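Local coordinates for protein proteolytically activated form of PPO4 Tyrosinase (Agaricus bisporus var. bisporus H97, PDB 4OUA) that uses a pair of copper ions to hydroxylate monophenols and oxidise the resulting o-diphenols to o-quinones, the initial step of melanin synthesis, at residues 8-18 and 124-132. Sequence-based numbering, arbitrary orientation.
Sequences PTGGVKNRLDI and EDLRQPYWD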
loop_
_atom_site.group_PDB
_atom_site.type_symbol
_atom_site.label_atom_id
_atom_site.label_comp_id
_atom_site.label_asym_id
_atom_site.label_seq_id
_atom_site.Cartn_x
_atom_site.Cartn_y
_atom_site.Cartn_z
ATOM N N PRO A 8 4.790 12.008 5.735
ATOM C CA PRO A 8 6.084 11.958 6.423
ATOM C C PRO A 8 6.763 13.321 6.492
ATOM O O PRO A 8 6.209 14.313 6.026
ATOM C CB PRO A 8 6.898 10.986 5.564
ATOM C CG PRO A 8 6.306 11.113 4.206
ATOM C CD PRO A 8 4.834 11.332 4.426
ATOM N N THR A 9 7.959 13.362 7.071
ATOM C CA THR A 9 8.700 14.608 7.199
ATOM C C THR A 9 10.097 14.473 6.606
ATOM O O THR A 9 10.554 13.368 6.320
ATOM C CB THR A 9 8.817 15.044 8.670
ATOM O OG1 THR A 9 9.355 16.370 8.736
ATOM C CG2 THR A 9 9.723 14.094 9.438
ATOM N N GLY A 10 10.771 15.604 6.419
ATOM C CA GLY A 10 12.134 15.605 5.921
ATOM C C GLY A 10 12.241 15.880 4.434
ATOM O O GLY A 10 13.164 15.402 3.774
ATOM N N GLY A 11 11.298 16.654 3.905
ATOM C CA GLY A 11 11.302 17.005 2.497
ATOM C C GLY A 11 10.772 15.892 1.614
ATOM O O GLY A 11 10.245 14.895 2.107
ATOM N N VAL A 12 10.913 16.060 0.303
ATOM C CA VAL A 12 10.428 15.065 -0.647
ATOM C C VAL A 12 11.484 14.004 -0.940
ATOM O O VAL A 12 12.458 14.260 -1.648
ATOM C CB VAL A 12 9.989 15.714 -1.974
ATOM C CG1 VAL A 12 9.652 14.644 -2.999
ATOM C CG2 VAL A 12 8.801 16.633 -1.746
ATOM N N LYS A 13 11.282 12.811 -0.389
ATOM C CA LYS A 13 12.187 11.692 -0.625
ATOM C C LYS A 13 11.510 10.605 -1.454
ATOM O O LYS A 13 10.284 10.559 -1.554
ATOM C CB LYS A 13 12.684 11.112 0.700
ATOM C CG LYS A 13 13.598 12.043 1.477
ATOM C CD LYS A 13 14.786 12.473 0.634
ATOM C CE LYS A 13 15.738 13.351 1.430
ATOM N NZ LYS A 13 15.046 14.537 2.011
ATOM N N ASN A 14 12.315 9.732 -2.047
ATOM C CA ASN A 14 11.792 8.687 -2.916
ATOM C C ASN A 14 11.425 7.406 -2.182
ATOM O O ASN A 14 12.104 6.993 -1.241
ATOM C CB ASN A 14 12.802 8.357 -4.017
ATOM C CG ASN A 14 12.831 9.400 -5.111
ATOM O OD1 ASN A 14 11.875 10.154 -5.290
ATOM N ND2 ASN A 14 13.929 9.445 -5.856
ATOM N N ARG A 15 10.336 6.786 -2.622
ATOM C CA ARG A 15 10.009 5.435 -2.207
ATOM C C ARG A 15 10.810 4.475 -3.076
ATOM O O ARG A 15 10.590 4.392 -4.283
ATOM C CB ARG A 15 8.510 5.172 -2.334
ATOM C CG ARG A 15 7.655 6.089 -1.477
ATOM C CD ARG A 15 6.173 5.843 -1.704
ATOM N NE ARG A 15 5.349 6.630 -0.793
ATOM C CZ ARG A 15 4.022 6.672 -0.837
ATOM N NH1 ARG A 15 3.367 5.975 -1.754
ATOM N NH2 ARG A 15 3.352 7.416 0.032
ATOM N N LEU A 16 11.752 3.769 -2.465
ATOM C CA LEU A 16 12.672 2.928 -3.220
ATOM C C LEU A 16 12.037 1.608 -3.645
ATOM O O LEU A 16 11.068 1.148 -3.044
ATOM C CB LEU A 16 13.931 2.650 -2.398
ATOM C CG LEU A 16 14.710 3.873 -1.912
ATOM C CD1 LEU A 16 15.980 3.443 -1.196
ATOM C CD2 LEU A 16 15.030 4.798 -3.071
ATOM N N ASP A 17 12.590 1.015 -4.698
ATOM C CA ASP A 17 12.231 -0.336 -5.097
ATOM C C ASP A 17 12.703 -1.299 -4.014
ATOM O O ASP A 17 13.853 -1.229 -3.579
ATOM C CB ASP A 17 12.856 -0.686 -6.450
ATOM C CG ASP A 17 12.379 -2.021 -6.990
ATOM O OD1 ASP A 17 12.772 -3.068 -6.433
ATOM O OD2 ASP A 17 11.621 -2.022 -7.982
ATOM N N ILE A 18 11.817 -2.189 -3.577
ATOM C CA ILE A 18 12.120 -3.096 -2.474
ATOM C C ILE A 18 13.388 -3.914 -2.731
ATOM O O ILE A 18 14.075 -4.315 -1.793
ATOM C CB ILE A 18 10.945 -4.059 -2.198
ATOM C CG1 ILE A 18 11.137 -4.771 -0.857
ATOM C CG2 ILE A 18 10.792 -5.061 -3.330
ATOM C CD1 ILE A 18 11.261 -3.834 0.323
ATOM N N GLU A 124 14.425 10.174 8.628
ATOM C CA GLU A 124 13.857 11.330 7.946
ATOM C C GLU A 124 13.633 11.048 6.463
ATOM O O GLU A 124 12.676 11.542 5.868
ATOM C CB GLU A 124 14.766 12.547 8.115
ATOM C CG GLU A 124 14.821 13.085 9.532
ATOM C CD GLU A 124 13.522 13.744 9.952
ATOM O OE1 GLU A 124 12.821 14.289 9.073
ATOM O OE2 GLU A 124 13.201 13.715 11.161
ATOM N N ASP A 125 14.519 10.251 5.874
ATOM C CA ASP A 125 14.425 9.913 4.457
ATOM C C ASP A 125 13.584 8.662 4.231
ATOM O O ASP A 125 13.264 8.322 3.092
ATOM C CB ASP A 125 15.818 9.705 3.857
ATOM C CG ASP A 125 16.693 10.935 3.969
ATOM O OD1 ASP A 125 16.144 12.047 4.123
ATOM O OD2 ASP A 125 17.933 10.790 3.897
ATOM N N LEU A 126 13.231 7.981 5.316
ATOM C CA LEU A 126 12.510 6.717 5.219
ATOM C C LEU A 126 11.136 6.880 4.574
ATOM O O LEU A 126 10.336 7.719 4.989
ATOM C CB LEU A 126 12.358 6.078 6.600
ATOM C CG LEU A 126 11.657 4.718 6.602
ATOM C CD1 LEU A 126 12.393 3.741 5.699
ATOM C CD2 LEU A 126 11.545 4.170 8.013
ATOM N N ARG A 127 10.878 6.066 3.556
ATOM C CA ARG A 127 9.598 6.067 2.858
ATOM C C ARG A 127 9.170 4.633 2.567
ATOM O O ARG A 127 9.993 3.720 2.586
ATOM C CB ARG A 127 9.688 6.866 1.555
ATOM C CG ARG A 127 10.070 8.327 1.727
ATOM C CD ARG A 127 8.969 9.116 2.413
ATOM N NE ARG A 127 9.241 10.550 2.400
ATOM C CZ ARG A 127 10.009 11.173 3.288
ATOM N NH1 ARG A 127 10.587 10.486 4.264
ATOM N NH2 ARG A 127 10.203 12.481 3.202
ATOM N N GLN A 128 7.885 4.436 2.294
ATOM C CA GLN A 128 7.370 3.099 2.017
ATOM C C GLN A 128 7.842 2.580 0.660
ATOM O O GLN A 128 7.462 3.114 -0.382
ATOM C CB GLN A 128 5.841 3.092 2.076
ATOM C CG GLN A 128 5.215 1.746 1.730
ATOM C CD GLN A 128 5.674 0.628 2.650
ATOM O OE1 GLN A 128 6.078 -0.441 2.193
ATOM N NE2 GLN A 128 5.607 0.869 3.954
ATOM N N PRO A 129 8.675 1.527 0.672
ATOM C CA PRO A 129 9.175 0.902 -0.558
ATOM C C PRO A 129 8.049 0.265 -1.366
ATOM O O PRO A 129 7.012 -0.078 -0.799
ATOM C CB PRO A 129 10.148 -0.161 -0.040
ATOM C CG PRO A 129 9.657 -0.478 1.329
ATOM C CD PRO A 129 9.141 0.822 1.877
ATOM N N TYR A 130 8.250 0.111 -2.670
ATOM C CA TYR A 130 7.214 -0.456 -3.525
ATOM C C TYR A 130 7.647 -1.787 -4.124
ATOM O O TYR A 130 8.832 -2.021 -4.364
ATOM C CB TYR A 130 6.832 0.524 -4.640
ATOM C CG TYR A 130 7.950 0.845 -5.610
ATOM C CD1 TYR A 130 8.224 0.010 -6.684
ATOM C CD2 TYR A 130 8.721 1.990 -5.458
ATOM C CE1 TYR A 130 9.239 0.301 -7.573
ATOM C CE2 TYR A 130 9.739 2.288 -6.344
ATOM C CZ TYR A 130 9.994 1.440 -7.398
ATOM O OH TYR A 130 11.005 1.731 -8.284
ATOM N N TRP A 131 6.666 -2.650 -4.358
ATOM C CA TRP A 131 6.893 -3.974 -4.920
ATOM C C TRP A 131 6.585 -3.971 -6.417
ATOM O O TRP A 131 5.428 -4.090 -6.822
ATOM C CB TRP A 131 6.029 -4.999 -4.181
ATOM C CG TRP A 131 6.124 -6.404 -4.686
ATOM C CD1 TRP A 131 7.120 -6.946 -5.444
ATOM C CD2 TRP A 131 5.172 -7.451 -4.465
ATOM N NE1 TRP A 131 6.848 -8.268 -5.709
ATOM C CE2 TRP A 131 5.655 -8.600 -5.119
ATOM C CE3 TRP A 131 3.956 -7.526 -3.779
ATOM C CZ2 TRP A 131 4.967 -9.809 -5.105
ATOM C CZ3 TRP A 131 3.275 -8.727 -3.768
ATOM C CH2 TRP A 131 3.782 -9.852 -4.426
ATOM N N ASP A 132 7.624 -3.828 -7.234
ATOM C CA ASP A 132 7.462 -3.748 -8.683
ATOM C C ASP A 132 7.001 -5.085 -9.266
ATOM O O ASP A 132 7.791 -5.826 -9.855
ATOM C CB ASP A 132 8.772 -3.306 -9.336
ATOM C CG ASP A 132 8.566 -2.700 -10.711
ATOM O OD1 ASP A 132 7.539 -3.003 -11.358
ATOM O OD2 ASP A 132 9.437 -1.917 -11.145
#
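Arg-127 reaches into the loop 8-12 and is sandwiched there: Lys-13 CB lies 3.6 Å above the centre of one guanidinium face, and Pro-8 CG covers the opposite face, nearer the rim. The guanidinium edge of Arg-127 meets Gly-11 O near its plane, while Thr-9 O comes in obliquely; both bonds from NH2 are weak, bent at 122° and 133°. Arg-127 NH1 donates within its own segment to Glu-124 O (2.8 Å) and to Leu-126 O, both close to the guanidinium plane. A bend at chi2 (-68°) helps bring NH1 to these two carbonyls, and NE bonds to Asn-348 O. A leucine in its place would probably leave the Thr-9, Gly-11 and Glu-124 carbonyls without this donor and Pro-8 and Lys-13 without the flat group between them. Bends at chi2 and chi4 carry Lys-13 NZ across Asp-125, where it forms a salt bridge to OD1 (3.4 Å) and donates to Gly-10 O.

Farther on, Asp-17 and Tyr-130 form a single beta bridge, evidenced by Tyr-130 N to Leu-16 O at 3.0 Å and Ile-18 N to Tyr-130 O at 3.1 Å. It ties the N-terminal segment to the loop leaving helix 116-125 in the mainly helical central domain of the tyrosinase family. The Tyr-130 ring takes Asp-17 CA over one face, a CH-pi contact 3.8 Å from the centroid, with Arg-15 O at its edge. Asp-17 OD1 N-caps the following helix through Val-19 N. OD2 of Asp-17 lies 3.8 Å from Asp-132 OD2, a proximity of like charges probably eased by Arg-376 and Arg-287, both salt-bridged to Asp-132. Arg-15 CG touches Arg-127 CB, the two side chains crossing at about a right angle, and the extended Arg-15 chain passes Gln-128 O on its way to a salt bridge with Glu-98 of helix 86-109.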